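Local coordinates for DYNE7 (Micromonospora chersina, PDB 2XEM), which is a hot-dog fold thioesterase of dynemicin biosynthesis that probably releases the enediyne polyketide precursor from its synthase by cleaving a thioester, at residues D[15-20]-D[79-84]. Sequence-based numbering, arbitrary orientation.
Sequences HVVTFD and DEVEVR
Val17 and Val81 meet through one methyl each. CG2 of Val17 lies 3.9 Å from CG2 of Val81, and the two side chains run at a slant to one another. In both residues CG1 is anti to the backbone N, which sets CG2 beside that nitrogen and in reach of the other valine. The same CG2 of Val17 also rests 4.0 Å from CB of Asp79, so this methyl touches the side chains of both Asp79 and Val81.

The backbones form a short antiparallel ladder. His15 and Val81 are a hydrogen-bonded pair: His15 N gives to Val81 O at 2.8 Å, and Val81 N returns a bond to His15 O, nearly straight at 170°. Val16 and Glu80 form the next, non-hydrogen-bonded pair. Past the end of strand 11-16, Val17 N still bonds to Asp79 O at 2.9 Å. That oxygen also receives a CA-H...O contact from Val16 CA at 3.4 Å.

This ladder joins strand 11-16 to strand 80-91 in the antiparallel sheet of the hot-dog fold, whose long helix 32-48 lies against one face. His15, Val81 and Val83 point to that face. The His15 ring, with CG anti to the backbone N (chi1 167°), meets the ring of Trp36 with planes at about 40°, and Val17 and Val83 also touch Trp36. Val16 and Glu80 point to the other face, where Glu80 extends away from Val16 and pairs with Arg14.

Asp79 turns its carboxylate away from Val17. OD2 accepts a hydrogen bond from Ser76 N and forms a salt bridge with Arg103. Beyond Val17 the chain leaves strand 80-91, and Thr18 OG1 donates to Asp20 OD2 at 2.6 Å.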
ATOM      1  N   HIS D  15      11.793  -1.285  11.427  1.00 22.39           N
ATOM      2  CA  HIS D  15      10.647  -0.638  10.802  1.00 20.10           C
ATOM      3  C   HIS D  15       9.788   0.070  11.847  1.00 23.36           C
ATOM      4  O   HIS D  15       9.412  -0.533  12.832  1.00 24.41           O
ATOM      5  CB  HIS D  15       9.842  -1.652   9.968  1.00 19.80           C
ATOM      6  CG  HIS D  15       8.497  -1.153   9.553  1.00 22.46           C
ATOM      7  ND1 HIS D  15       7.411  -1.437  10.335  1.00 24.57           N
ATOM      8  CD2 HIS D  15       8.090  -0.368   8.525  1.00 22.37           C
ATOM      9  CE1 HIS D  15       6.389  -0.808   9.806  1.00 22.84           C
ATOM     10  NE2 HIS D  15       6.720  -0.177   8.711  1.00 22.62           N
ATOM     11  N   VAL D  16       9.494   1.350  11.639  1.00 19.87           N
ATOM     12  CA  VAL D  16       8.552   2.068  12.503  1.00 19.15           C
ATOM     13  C   VAL D  16       7.169   2.011  11.827  1.00 22.22           C
ATOM     14  O   VAL D  16       7.034   2.408  10.672  1.00 19.32           O
ATOM     15  CB  VAL D  16       9.025   3.512  12.836  1.00 22.20           C
ATOM     16  CG1 VAL D  16       7.973   4.274  13.658  1.00 20.72           C
ATOM     17  CG2 VAL D  16      10.380   3.481  13.574  1.00 23.44           C
ATOM     18  N   VAL D  17       6.156   1.507  12.556  1.00 18.34           N
ATOM     19  CA  VAL D  17       4.787   1.396  12.035  1.00 16.30           C
ATOM     20  C   VAL D  17       4.199   2.790  11.770  1.00 20.21           C
ATOM     21  O   VAL D  17       4.214   3.676  12.661  1.00 17.87           O
ATOM     22  CB  VAL D  17       3.869   0.568  12.953  1.00 20.40           C
ATOM     23  CG1 VAL D  17       2.436   0.510  12.390  1.00 20.03           C
ATOM     24  CG2 VAL D  17       4.429  -0.857  13.183  1.00 19.34           C
ATOM     25  N   THR D  18       3.660   2.974  10.558  1.00 16.27           N
ATOM     26  CA  THR D  18       3.010   4.249  10.210  1.00 16.01           C
ATOM     27  C   THR D  18       1.502   4.093  10.218  1.00 19.73           C
ATOM     28  O   THR D  18       0.998   2.966  10.138  1.00 18.32           O
ATOM     29  CB  THR D  18       3.593   4.816   8.898  1.00 21.20           C
ATOM     30  OG1 THR D  18       3.537   3.777   7.911  1.00 19.01           O
ATOM     31  CG2 THR D  18       5.059   5.260   9.047  1.00 21.12           C
ATOM     32  N   PHE D  19       0.763   5.209  10.286  1.00 17.52           N
ATOM     33  CA  PHE D  19      -0.702   5.165  10.299  1.00 18.02           C
ATOM     34  C   PHE D  19      -1.307   4.473   9.097  1.00 20.56           C
ATOM     35  O   PHE D  19      -2.339   3.804   9.239  1.00 20.42           O
ATOM     36  CB  PHE D  19      -1.296   6.575  10.443  1.00 22.12           C
ATOM     37  CG  PHE D  19      -1.514   6.993  11.875  1.00 26.96           C
ATOM     38  CD1 PHE D  19      -0.445   7.066  12.770  1.00 31.36           C
ATOM     39  CD2 PHE D  19      -2.778   7.369  12.320  1.00 32.27           C
ATOM     40  CE1 PHE D  19      -0.645   7.494  14.090  1.00 34.30           C
ATOM     41  CE2 PHE D  19      -2.980   7.785  13.645  1.00 36.53           C
ATOM     42  CZ  PHE D  19      -1.917   7.815  14.528  1.00 35.05           C
ATOM     43  N   ASP D  20      -0.687   4.628   7.913  1.00 15.62           N
ATOM     44  CA  ASP D  20      -1.189   4.003   6.692  1.00 15.03           C
ATOM     45  C   ASP D  20      -1.088   2.474   6.709  1.00 18.46           C
ATOM     46  O   ASP D  20      -1.640   1.820   5.815  1.00 18.54           O
ATOM     47  CB  ASP D  20      -0.553   4.612   5.429  1.00 17.35           C
ATOM     48  CG  ASP D  20       0.951   4.394   5.238  1.00 23.47           C
ATOM     49  OD1 ASP D  20       1.480   4.891   4.276  1.00 26.53           O
ATOM     50  OD2 ASP D  20       1.599   3.758   6.114  1.00 24.75           O
ATOM     51  N   ASP D  79       4.947   1.845  16.769  1.00 20.81           N
ATOM     52  CA  ASP D  79       5.746   0.712  17.250  1.00 20.52           C
ATOM     53  C   ASP D  79       7.023   0.618  16.440  1.00 24.51           C
ATOM     54  O   ASP D  79       7.002   0.780  15.218  1.00 22.23           O
ATOM     55  CB  ASP D  79       4.994  -0.631  17.127  1.00 20.80           C
ATOM     56  CG  ASP D  79       3.904  -0.909  18.154  1.00 22.75           C
ATOM     57  OD1 ASP D  79       3.770  -0.117  19.117  1.00 23.33           O
ATOM     58  OD2 ASP D  79       3.211  -1.935  18.009  1.00 23.40           O
ATOM     59  N   GLU D  80       8.134   0.410  17.137  1.00 22.19           N
ATOM     60  CA  GLU D  80       9.393   0.103  16.479  1.00 21.69           C
ATOM     61  C   GLU D  80       9.523  -1.424  16.423  1.00 23.08           C
ATOM     62  O   GLU D  80       9.563  -2.094  17.459  1.00 23.34           O
ATOM     63  CB  GLU D  80      10.565   0.765  17.212  1.00 23.93           C
ATOM     64  CG  GLU D  80      11.923   0.417  16.619  1.00 36.25           C
ATOM     65  CD  GLU D  80      13.101   0.947  17.423  1.00 56.33           C
ATOM     66  OE1 GLU D  80      14.250   0.605  17.069  1.00 43.72           O
ATOM     67  OE2 GLU D  80      12.881   1.660  18.430  1.00 43.82           O
ATOM     68  N   VAL D  81       9.504  -1.966  15.204  1.00 17.28           N
ATOM     69  CA  VAL D  81       9.495  -3.409  14.972  1.00 17.09           C
ATOM     70  C   VAL D  81      10.821  -3.800  14.358  1.00 22.28           C
ATOM     71  O   VAL D  81      11.245  -3.184  13.383  1.00 21.80           O
ATOM     72  CB  VAL D  81       8.298  -3.874  14.088  1.00 19.91           C
ATOM     73  CG1 VAL D  81       8.320  -5.404  13.866  1.00 19.37           C
ATOM     74  CG2 VAL D  81       6.960  -3.417  14.672  1.00 18.84           C
ATOM     75  N   GLU D  82      11.489  -4.798  14.957  1.00 19.78           N
ATOM     76  CA  GLU D  82      12.647  -5.408  14.318  1.00 19.02           C
ATOM     77  C   GLU D  82      12.188  -6.613  13.509  1.00 21.71           C
ATOM     78  O   GLU D  82      11.581  -7.533  14.057  1.00 21.46           O
ATOM     79  CB  GLU D  82      13.662  -5.826  15.346  1.00 20.50           C
ATOM     80  CG  GLU D  82      14.375  -4.655  15.953  1.00 24.41           C
ATOM     81  CD  GLU D  82      15.496  -5.068  16.881  1.00 39.47           C
ATOM     82  OE1 GLU D  82      15.692  -6.283  17.121  1.00 26.24           O
ATOM     83  OE2 GLU D  82      16.172  -4.150  17.387  1.00 28.74           O
ATOM     84  N   VAL D  83      12.411  -6.553  12.196  1.00 17.00           N
ATOM     85  CA  VAL D  83      12.145  -7.669  11.294  1.00 17.26           C
ATOM     86  C   VAL D  83      13.471  -8.442  11.212  1.00 20.83           C
ATOM     87  O   VAL D  83      14.411  -8.001  10.563  1.00 18.27           O
ATOM     88  CB  VAL D  83      11.608  -7.207   9.912  1.00 20.33           C
ATOM     89  CG1 VAL D  83      11.257  -8.422   9.035  1.00 20.10           C
ATOM     90  CG2 VAL D  83      10.382  -6.291  10.077  1.00 19.50           C
ATOM     91  N   ARG D  84      13.552  -9.549  11.960  1.00 19.72           N
ATOM     92  CA  ARG D  84      14.780 -10.309  12.115  1.00 19.65           C
ATOM     93  C   ARG D  84      14.788 -11.468  11.147  1.00 24.89           C
ATOM     94  O   ARG D  84      13.961 -12.366  11.256  1.00 24.54           O
ATOM     95  CB  ARG D  84      14.926 -10.784  13.567  1.00 20.48           C
ATOM     96  CG  ARG D  84      14.899  -9.633  14.560  1.00 18.69           C
ATOM     97  CD  ARG D  84      14.968 -10.178  15.949  1.00 20.71           C
ATOM     98  NE  ARG D  84      14.998  -9.114  16.951  1.00 22.91           N
ATOM     99  CZ  ARG D  84      14.912  -9.326  18.258  1.00 27.61           C
ATOM    100  NH1 ARG D  84      14.783 -10.564  18.731  1.00 23.21           N
ATOM    101  NH2 ARG D  84      14.945  -8.309  19.102  1.00 22.33           N
TER